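Local coordinates for oligopeptide-binding protein appA (Bacillus subtilis, PDB 1XOC) that binds oligopeptides as the receptor component of an ABC-type permease, delivering tetra- and pentapeptides, but not tripeptides, for uptake in support of sporulation and genetic competence, at residues N36-T41 against V104-V109; V84-G89 against L98-V103; E130-G133 against V137-K140; F139-K142 against N147-N150. All coordinates share one frame; numbering follows the deposited sequence. Where two conformers were deposited one is given.

Contact 1 (N36-T41 against V104-V109)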
# COMPACT_ATOMS: atom_id res chain seq x y z
N ASN A 36 13.28 2.32 -3.95
CA ASN A 36 14.04 1.34 -3.20
C ASN A 36 13.12 0.61 -2.24
O ASN A 36 12.62 1.17 -1.30
CB ASN A 36 15.18 2.01 -2.43
CG ASN A 36 16.17 1.01 -1.86
OD1 ASN A 36 15.78 -0.10 -1.46
ND2 ASN A 36 17.47 1.39 -1.82
N SER A 37 12.83 -0.66 -2.51
CA SER A 37 11.84 -1.38 -1.75
C SER A 37 12.18 -1.54 -0.26
O SER A 37 11.29 -1.81 0.56
CB SER A 37 11.58 -2.72 -2.39
OG SER A 37 12.69 -3.55 -2.21
N LEU A 38 13.45 -1.38 0.10
CA LEU A 38 13.85 -1.48 1.51
C LEU A 38 13.42 -0.26 2.33
O LEU A 38 13.42 -0.31 3.57
CB LEU A 38 15.36 -1.72 1.64
CG LEU A 38 15.93 -2.95 0.92
CD1 LEU A 38 17.46 -2.94 0.98
CD2 LEU A 38 15.31 -4.17 1.55
N TYR A 39 13.05 0.86 1.69
CA TYR A 39 12.70 2.07 2.37
C TYR A 39 11.33 2.63 2.07
O TYR A 39 10.75 3.30 2.91
CB TYR A 39 13.78 3.13 2.07
CG TYR A 39 15.13 2.66 2.58
CD1 TYR A 39 16.10 2.15 1.72
CD2 TYR A 39 15.42 2.67 3.93
CE1 TYR A 39 17.32 1.69 2.22
CE2 TYR A 39 16.61 2.21 4.43
CZ TYR A 39 17.57 1.71 3.57
OH TYR A 39 18.77 1.26 4.12
N SER A 40 10.83 2.45 0.86
CA SER A 40 9.55 3.00 0.51
C SER A 40 8.40 2.37 1.28
O SER A 40 8.44 1.17 1.61
CB SER A 40 9.30 2.92 -0.98
OG SER A 40 9.27 1.58 -1.41
N THR A 41 7.38 3.18 1.55
CA THR A 41 6.17 2.68 2.22
C THR A 41 4.89 2.94 1.43
O THR A 41 3.81 2.57 1.90
CB THR A 41 6.02 3.18 3.67
OG1 THR A 41 5.95 4.62 3.66
CG2 THR A 41 7.21 2.77 4.56
N VAL A 104 22.29 -11.38 -2.22
CA VAL A 104 22.81 -11.45 -0.87
C VAL A 104 22.96 -10.03 -0.28
O VAL A 104 22.58 -9.79 0.86
CB VAL A 104 24.16 -12.24 -0.79
CG1 VAL A 104 24.73 -12.15 0.64
CG2 VAL A 104 23.94 -13.68 -1.23
N PHE A 105 23.51 -9.12 -1.07
CA PHE A 105 23.63 -7.74 -0.64
C PHE A 105 22.28 -7.17 -0.24
O PHE A 105 22.13 -6.65 0.84
CB PHE A 105 24.27 -6.90 -1.75
CG PHE A 105 24.07 -5.43 -1.58
CD1 PHE A 105 24.62 -4.78 -0.52
CD2 PHE A 105 23.34 -4.71 -2.48
CE1 PHE A 105 24.43 -3.45 -0.36
CE2 PHE A 105 23.15 -3.38 -2.31
CZ PHE A 105 23.70 -2.76 -1.26
N THR A 106 21.30 -7.28 -1.13
CA THR A 106 20.03 -6.60 -0.95
C THR A 106 19.31 -7.13 0.28
O THR A 106 18.87 -6.34 1.10
CB THR A 106 19.14 -6.75 -2.18
OG1 THR A 106 19.81 -6.21 -3.33
CG2 THR A 106 17.84 -6.06 -1.99
N TYR A 107 19.21 -8.44 0.43
CA TYR A 107 18.46 -8.96 1.56
C TYR A 107 19.21 -8.89 2.89
O TYR A 107 18.57 -8.98 3.96
CB TYR A 107 18.09 -10.42 1.31
CG TYR A 107 16.92 -10.67 0.40
CD1 TYR A 107 17.05 -10.63 -0.98
CD2 TYR A 107 15.66 -10.92 0.93
CE1 TYR A 107 15.94 -10.88 -1.83
CE2 TYR A 107 14.56 -11.20 0.08
CZ TYR A 107 14.71 -11.16 -1.28
OH TYR A 107 13.61 -11.39 -2.06
N SER A 108 20.53 -8.68 2.85
CA SER A 108 21.33 -8.50 4.06
C SER A 108 21.18 -7.11 4.68
O SER A 108 21.40 -6.94 5.88
CB SER A 108 22.81 -8.77 3.77
OG SER A 108 22.98 -10.16 3.51
N VAL A 109 20.80 -6.13 3.86
CA VAL A 109 20.71 -4.72 4.34
C VAL A 109 19.75 -4.61 5.54
O VAL A 109 20.12 -4.07 6.57
CB VAL A 109 20.32 -3.76 3.22
CG1 VAL A 109 19.91 -2.38 3.78
CG2 VAL A 109 21.53 -3.58 2.26

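Contact 2 (V84-G89 against L98-V103)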
# COMPACT_ATOMS: atom_id res chain seq x y z
N VAL A 84 17.61 -20.87 -3.60
CA VAL A 84 17.14 -20.12 -4.74
C VAL A 84 18.20 -20.04 -5.81
O VAL A 84 19.30 -19.61 -5.57
CB VAL A 84 16.77 -18.70 -4.32
CG1 VAL A 84 16.41 -17.80 -5.55
CG2 VAL A 84 15.63 -18.73 -3.31
N LYS A 85 17.88 -20.54 -7.00
CA LYS A 85 18.74 -20.41 -8.15
C LYS A 85 18.24 -19.25 -9.00
O LYS A 85 17.05 -19.13 -9.24
CB LYS A 85 18.71 -21.71 -8.95
CG LYS A 85 19.32 -22.86 -8.18
CD LYS A 85 19.27 -24.21 -8.92
CE LYS A 85 19.73 -25.41 -8.00
NZ LYS A 85 19.01 -25.51 -6.65
N ILE A 86 19.16 -18.42 -9.46
CA ILE A 86 18.88 -17.17 -10.15
C ILE A 86 19.12 -17.38 -11.64
O ILE A 86 20.09 -18.03 -12.02
CB ILE A 86 19.85 -16.08 -9.61
CG1 ILE A 86 19.64 -15.88 -8.08
CG2 ILE A 86 19.70 -14.77 -10.35
CD1 ILE A 86 20.73 -15.07 -7.41
N LYS A 87 18.23 -16.87 -12.48
CA LYS A 87 18.46 -16.88 -13.94
C LYS A 87 19.79 -16.22 -14.31
O LYS A 87 20.18 -15.20 -13.72
CB LYS A 87 17.30 -16.18 -14.65
CG LYS A 87 15.98 -16.99 -14.63
CD LYS A 87 14.87 -16.20 -15.26
CE LYS A 87 13.64 -16.98 -15.57
NZ LYS A 87 12.71 -17.07 -14.48
N LYS A 88 20.48 -16.82 -15.28
CA LYS A 88 21.76 -16.33 -15.77
C LYS A 88 21.54 -15.38 -16.94
O LYS A 88 20.56 -15.50 -17.68
CB LYS A 88 22.63 -17.49 -16.22
CG LYS A 88 22.85 -18.56 -15.18
CD LYS A 88 23.84 -19.60 -15.72
CE LYS A 88 23.78 -20.94 -14.97
NZ LYS A 88 24.39 -20.80 -13.65
N GLY A 89 22.45 -14.42 -17.09
CA GLY A 89 22.41 -13.50 -18.23
C GLY A 89 21.51 -12.31 -18.04
O GLY A 89 21.22 -11.58 -19.00
N LEU A 98 23.70 -9.38 -13.33
CA LEU A 98 23.12 -9.54 -11.99
C LEU A 98 23.51 -10.92 -11.50
O LEU A 98 23.34 -11.93 -12.22
CB LEU A 98 21.60 -9.39 -12.05
CG LEU A 98 20.80 -9.42 -10.74
CD1 LEU A 98 19.48 -8.68 -10.91
CD2 LEU A 98 20.54 -10.85 -10.26
N THR A 99 24.01 -11.01 -10.26
CA THR A 99 24.43 -12.30 -9.74
C THR A 99 23.98 -12.49 -8.30
O THR A 99 23.33 -11.62 -7.74
CB THR A 99 25.95 -12.45 -9.79
OG1 THR A 99 26.53 -11.58 -8.80
CG2 THR A 99 26.53 -12.12 -11.18
N ALA A 100 24.28 -13.65 -7.72
CA ALA A 100 23.97 -13.92 -6.30
C ALA A 100 24.48 -12.83 -5.38
O ALA A 100 23.86 -12.59 -4.35
CB ALA A 100 24.58 -15.20 -5.86
N ASP A 101 25.60 -12.19 -5.71
CA ASP A 101 26.18 -11.13 -4.87
C ASP A 101 25.12 -10.05 -4.60
O ASP A 101 25.04 -9.47 -3.49
CB ASP A 101 27.38 -10.46 -5.57
CG ASP A 101 28.67 -11.26 -5.46
OD1 ASP A 101 28.75 -12.29 -4.76
OD2 ASP A 101 29.66 -10.81 -6.11
N ASP A 102 24.37 -9.74 -5.64
CA ASP A 102 23.36 -8.66 -5.55
C ASP A 102 22.21 -9.03 -4.68
O ASP A 102 21.64 -8.24 -3.95
CB ASP A 102 22.89 -8.32 -6.95
CG ASP A 102 24.05 -7.91 -7.83
OD1 ASP A 102 24.80 -6.98 -7.44
OD2 ASP A 102 24.27 -8.50 -8.89
N VAL A 103 21.80 -10.29 -4.76
CA VAL A 103 20.69 -10.77 -3.95
C VAL A 103 21.10 -10.85 -2.48
O VAL A 103 20.34 -10.47 -1.57
CB VAL A 103 20.20 -12.18 -4.48
CG1 VAL A 103 19.13 -12.80 -3.58
CG2 VAL A 103 19.71 -12.08 -5.92
O HOH W 1 21.92 -13.18 -14.28

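Contact 3 (E130-G133 against V137-K140). With ZN (zinc ion), chain G; ZN (zinc ion), chain Q.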
# COMPACT_ATOMS: atom_id res chain seq x y z
N GLU A 130 23.04 -16.42 2.32
CA GLU A 130 24.38 -16.92 2.00
C GLU A 130 24.53 -17.18 0.52
O GLU A 130 23.64 -17.73 -0.10
CB GLU A 130 24.64 -18.25 2.71
CG GLU A 130 24.57 -18.16 4.19
CD GLU A 130 24.86 -19.44 4.87
OE1 GLU A 130 24.79 -20.50 4.21
OE2 GLU A 130 25.15 -19.40 6.09
N LYS A 131 25.67 -16.80 -0.02
CA LYS A 131 25.99 -17.12 -1.40
C LYS A 131 26.48 -18.54 -1.47
O LYS A 131 27.41 -18.92 -0.75
CB LYS A 131 27.11 -16.19 -1.88
CG LYS A 131 27.50 -16.40 -3.33
CD LYS A 131 28.57 -15.43 -3.74
CE LYS A 131 29.01 -15.65 -5.16
NZ LYS A 131 30.09 -14.67 -5.52
N LYS A 132 25.85 -19.31 -2.34
CA LYS A 132 26.24 -20.72 -2.58
C LYS A 132 26.85 -20.95 -3.96
O LYS A 132 27.32 -22.04 -4.24
CB LYS A 132 25.06 -21.64 -2.32
CG LYS A 132 24.58 -21.55 -0.86
CD LYS A 132 25.64 -22.15 0.06
CE LYS A 132 25.09 -22.53 1.41
NZ LYS A 132 26.21 -22.91 2.33
N GLY A 133 26.88 -19.94 -4.80
CA GLY A 133 27.45 -20.05 -6.13
C GLY A 133 27.19 -18.74 -6.82
O GLY A 133 26.50 -17.88 -6.26
N VAL A 137 21.62 -18.78 -4.00
CA VAL A 137 21.57 -18.21 -2.67
C VAL A 137 20.74 -19.08 -1.73
O VAL A 137 19.72 -19.62 -2.13
CB VAL A 137 20.93 -16.81 -2.71
CG1 VAL A 137 20.71 -16.25 -1.35
CG2 VAL A 137 21.82 -15.86 -3.48
N LEU A 138 21.17 -19.20 -0.48
CA LEU A 138 20.41 -19.94 0.54
C LEU A 138 19.92 -18.94 1.58
O LEU A 138 20.72 -18.25 2.20
CB LEU A 138 21.26 -21.00 1.23
CG LEU A 138 20.53 -21.81 2.30
CD1 LEU A 138 19.54 -22.83 1.69
CD2 LEU A 138 21.55 -22.54 3.17
N PHE A 139 18.61 -18.88 1.74
CA PHE A 139 17.98 -18.13 2.81
C PHE A 139 17.70 -19.02 3.98
O PHE A 139 17.10 -20.11 3.80
CB PHE A 139 16.66 -17.54 2.33
CG PHE A 139 16.80 -16.51 1.23
CD1 PHE A 139 16.67 -16.85 -0.09
CD2 PHE A 139 17.01 -15.19 1.53
CE1 PHE A 139 16.77 -15.85 -1.10
CE2 PHE A 139 17.09 -14.22 0.53
CZ PHE A 139 16.96 -14.54 -0.76
N LYS A 140 18.12 -18.61 5.18
CA LYS A 140 17.88 -19.37 6.39
C LYS A 140 17.04 -18.55 7.35
O LYS A 140 17.33 -17.37 7.57
CB LYS A 140 19.20 -19.73 7.06
CG LYS A 140 20.09 -20.60 6.15
CD LYS A 140 21.51 -20.80 6.66
CE LYS A 140 21.62 -21.94 7.61
NZ LYS A 140 23.04 -22.13 7.95
ZN ZN G . 25.71 -21.56 6.05
ZN ZN Q . 25.09 -21.58 8.85
O HOH W 2 24.75 -23.30 4.89
O HOH W 3 27.81 -21.85 5.21

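Contact 4 (F139-K142 against N147-N150). With ZN (zinc ion), chain Q.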
# COMPACT_ATOMS: atom_id res chain seq x y z
N PHE A 139 18.61 -18.88 1.74
CA PHE A 139 17.98 -18.13 2.81
C PHE A 139 17.70 -19.02 3.98
O PHE A 139 17.10 -20.11 3.80
CB PHE A 139 16.66 -17.54 2.33
CG PHE A 139 16.80 -16.51 1.23
CD1 PHE A 139 16.67 -16.85 -0.09
CD2 PHE A 139 17.01 -15.19 1.53
CE1 PHE A 139 16.77 -15.85 -1.10
CE2 PHE A 139 17.09 -14.22 0.53
CZ PHE A 139 16.96 -14.54 -0.76
N LYS A 140 18.12 -18.61 5.18
CA LYS A 140 17.88 -19.37 6.39
C LYS A 140 17.04 -18.55 7.35
O LYS A 140 17.33 -17.37 7.57
CB LYS A 140 19.20 -19.73 7.06
CG LYS A 140 20.09 -20.60 6.15
CD LYS A 140 21.51 -20.80 6.66
CE LYS A 140 21.62 -21.94 7.61
NZ LYS A 140 23.04 -22.13 7.95
N LEU A 141 16.02 -19.18 7.91
CA LEU A 141 15.07 -18.50 8.77
C LEU A 141 15.24 -18.89 10.24
O LEU A 141 15.62 -20.01 10.56
CB LEU A 141 13.63 -18.74 8.34
CG LEU A 141 13.09 -18.06 7.07
CD1 LEU A 141 13.81 -18.56 5.82
CD2 LEU A 141 11.56 -18.30 6.94
N LYS A 142 14.92 -17.93 11.12
CA LYS A 142 14.97 -18.13 12.56
C LYS A 142 13.76 -18.92 13.05
O LYS A 142 13.82 -19.56 14.09
CB LYS A 142 14.96 -16.79 13.30
CG LYS A 142 16.01 -15.77 12.95
CD LYS A 142 15.71 -14.47 13.71
CE LYS A 142 16.52 -13.28 13.24
NZ LYS A 142 16.65 -12.26 14.34
N ASN A 147 5.21 -15.20 5.46
CA ASN A 147 5.50 -13.91 4.85
C ASN A 147 6.78 -13.90 4.04
O ASN A 147 6.95 -13.05 3.15
CB ASN A 147 5.56 -12.79 5.88
CG ASN A 147 4.22 -12.31 6.24
OD1 ASN A 147 3.65 -11.47 5.52
ND2 ASN A 147 3.67 -12.84 7.32
N PHE A 148 7.72 -14.79 4.35
CA PHE A 148 8.95 -14.77 3.61
C PHE A 148 8.72 -15.20 2.16
O PHE A 148 9.00 -14.42 1.22
CB PHE A 148 10.09 -15.59 4.24
CG PHE A 148 11.33 -15.53 3.43
CD1 PHE A 148 12.09 -14.38 3.37
CD2 PHE A 148 11.67 -16.55 2.60
CE1 PHE A 148 13.19 -14.33 2.56
CE2 PHE A 148 12.76 -16.46 1.79
CZ PHE A 148 13.51 -15.35 1.77
N TYR A 149 8.26 -16.43 1.94
CA TYR A 149 8.05 -16.88 0.58
C TYR A 149 7.02 -16.00 -0.15
O TYR A 149 7.15 -15.72 -1.34
CB TYR A 149 7.61 -18.35 0.59
CG TYR A 149 7.36 -18.90 -0.79
CD1 TYR A 149 6.08 -18.87 -1.35
CD2 TYR A 149 8.40 -19.37 -1.58
CE1 TYR A 149 5.86 -19.34 -2.64
CE2 TYR A 149 8.18 -19.82 -2.89
CZ TYR A 149 6.90 -19.80 -3.39
OH TYR A 149 6.65 -20.26 -4.66
N ASN A 150 5.96 -15.59 0.57
CA ASN A 150 4.77 -15.07 -0.09
C ASN A 150 4.79 -13.57 -0.22
O ASN A 150 4.04 -13.01 -1.00
CB ASN A 150 3.48 -15.54 0.60
CG ASN A 150 3.26 -17.02 0.47
OD1 ASN A 150 2.81 -17.49 -0.58
ND2 ASN A 150 3.57 -17.77 1.52
ZN ZN Q . 25.09 -21.58 8.85

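Contact 1 (N36-T41 against V104-V109)
Leu38 reaches from the loop of residues 36-41 to the segment 104-109 and meets Thr106 and Val109 there. Its CB already points at that segment. With CG anti to the carbonyl carbon (chi1 -57°), the branch point is carried forward, and the two methyls divide the work unequally. Leu38 CD1 does most of the touching: it lies 3.7 Å from Val109 CB and makes an equally close approach, 3.7 Å, to the backbone oxygen Thr106 O. Leu38 CD1 also brushes Thr106 CG2 at 4.3 Å, whereas Leu38 CD2 gets no nearer than 4.2 Å to Thr106 O. Val109 answers with CB and CG1, its side chain running obliquely to the leucine. Val109 CG1 is shared, for Tyr39 OH lies 3.8 Å from it, the tyrosine crossing the valine at about a right angle.

No hydrogen bond joins the segments; the loop has polar bonds of its own. Leu38 N donates to Asn36 OD1 (3.1 Å), closing an Asx turn, and Asn36 O accepts from the backbone nitrogens of both Tyr39 and Ser40. These bonds are consistent with a well-defined backbone under the leucine. The hydroxyl of Thr106 is bonded to Asp102 O and Leu159 N; towards the leucine this residue offers its carbonyl oxygen and, less closely, its methyl.

Around this buried apolar join, Tyr123 adds to the packing on Leu38, Glu49 of helix 43-52 binds Asn36 N and Ser40 OG, and Val129 of strand 126-133 packs against Val104 and Tyr107 of helix 100-108.

Contact 2 (V84-G89 against L98-V103)
Ile86, at the end of strand 81-86, sends its side chain into the first turn of helix 100-108, where Ala100 and Val103 receive it. CD1 is the working tip. Ile86 CD1 presses on Val103 CG2 at 3.5 Å, tighter than a usual methyl contact, and lies 3.6 Å from Ala100 CA, with Ala100 CB a little farther off. The isoleucine and Val103 slide past one another in opposite directions. The second branch serves another neighbour: Ile86 CG2, which the torsion places anti to the backbone N while CG1 stands anti to the carbonyl carbon (chi1 -60°), touches Leu98 CD2 at 4.0 Å, the two side chains crossing at about a right angle.

Behind this apolar shell, the helix start is fixed by a capping box. Thr99 is the N-cap: its OG1 accepts from Asp101 N at 3.3 Å, while Thr99 N gives an almost straight bond (171°) to Asp102 OD2, met on the anti side of the carboxylate at 2.9 Å. The two bonds tie the N-cap residue to the first turn, which presents Ala100 and Val103 to the isoleucine.

Beside the strand end, water 1 links the two backbones: it donates to Lys87 O at 2.7 Å and to Leu98 O at 2.8 Å. Farther out, Asp102 OD1 is bonded to Lys161 N, Asp101 forms a salt bridge with Lys131, and Val137 and Phe139 of strand 136-141 continue the hydrophobic surface, Val137 touching both Ala100 and Val103 and Phe139 touching Val103.

Contact 3 (E130-G133 against V137-K140)
Glu130 and Leu138 face each other as an antiparallel hydrogen-bonded pair, and the tight part of this contact is their backbone. Leu138 N donates to Glu130 O at 2.9 Å, in the carbonyl plane, and Glu130 N returns a bond of 3.0 Å to Leu138 O. Glu130 O is approached a second time by Val137 CA, a CA-H...O contact of 3.3 Å, and Val137 CG1 also lies against it. Lys131 and Val137 form the next, non-hydrogen-bonded pair, their side chains turned to the sheet face covered by helix 100-108.

These are the two strands of a beta hairpin, 126-133 and 136-141, at the edge of a five-stranded antiparallel sheet; near the turn, Lys132 and Gly133 both face Glu136 in a classic beta bulge.

The other face is looser, charged and nearer solvent, with Lys132 exposed and Glu130, Leu138 and Lys140 partly so. Glu130, extended beyond CG, chelates one zinc ion with both oxygens, OE1 at 2.3 Å and OE2 at 2.2 Å, with water 2 and water 3 as further ligands. Lys132, bent at chi2 (-69°), brings CE against Leu138 CD2 at 4.0 Å and NZ to Glu130 OE1 at 3.4 Å, a salt bridge whose hydrogen bond is weak; its NZ also donates to water 2. Lys140 crosses the glutamate obliquely, and its NZ binds a second zinc ion at 2.3 Å, which would probably require the amine to be neutral.

Contact 4 (F139-K142 against N147-N150)
Leu141 and Phe148 mark where the two backbones come nearest, their CA atoms 8.8 Å apart, a spacing that side chains alone must bridge. Residues 139-141 are the end of strand 136-141, whose alternation turns Phe139 and Leu141 toward the helix while Lys140 between them leaves the strand on the other face. Residues 147-150 open helix 147-155, with a wider pi-type turn at 148-150, and no hydrogen bond crosses between strand and helix.

Phe148 spans the distance. Its CG stands anti to the backbone N (chi1 180°), which drives the ring out from the helix until CZ lies over one face of the Phe139 ring, off centre toward the rim. There Phe148 CZ is 3.5 Å from Phe139 CG and likewise 3.5 Å from Phe139 CD2. The ring planes are inclined at 55° and the centroids are 5.0 Å apart, an oblique meeting. Nearer the helix backbone, Leu141 CD2 packs on Phe148 CB at 4.1 Å, so that root and tip of the phenylalanine each have a strand partner.

Tyr107 meets Phe139 edge-to-face, and the ring of Tyr82 on the adjoining strand also touches Phe148, at an inclined angle. Replacing Phe139 by alanine is likely to open a gap beside Phe148 CZ, freeing that ring to turn, and to cost Tyr107 its edge-to-face partner. With only carbon atoms meeting and all three touching residues buried, cohesion between strand and helix here rests on shape and the hydrophobic effect, not on directed bonds.

Overall arrangement
Contacts 2 to 4 lie on the five-stranded antiparallel sheet and the helices packed on it, and contact 1 joins the 36-41 loop to helix 100-108. Contacts 1 and 2 use opposite ends of that helix, their centres about 16 Å apart. Contacts 3 and 4 share Phe139 and Lys140, and their centres are about 12 Å apart. Phe139 ties all four together: Tyr107 CG of contact 1 lies 3.6 Å from Phe139 CE2, and Val84 and Val103 of contact 2 also touch its ring. Between contacts 2 and 3, whose centres are about 10 Å apart, Asp101 OD1 and Lys131 NZ make a 2.8 Å salt bridge. Contact 1 reaches the peptide site: Thr41 in its loop makes backbone hydrogen bonds to the bound peptide.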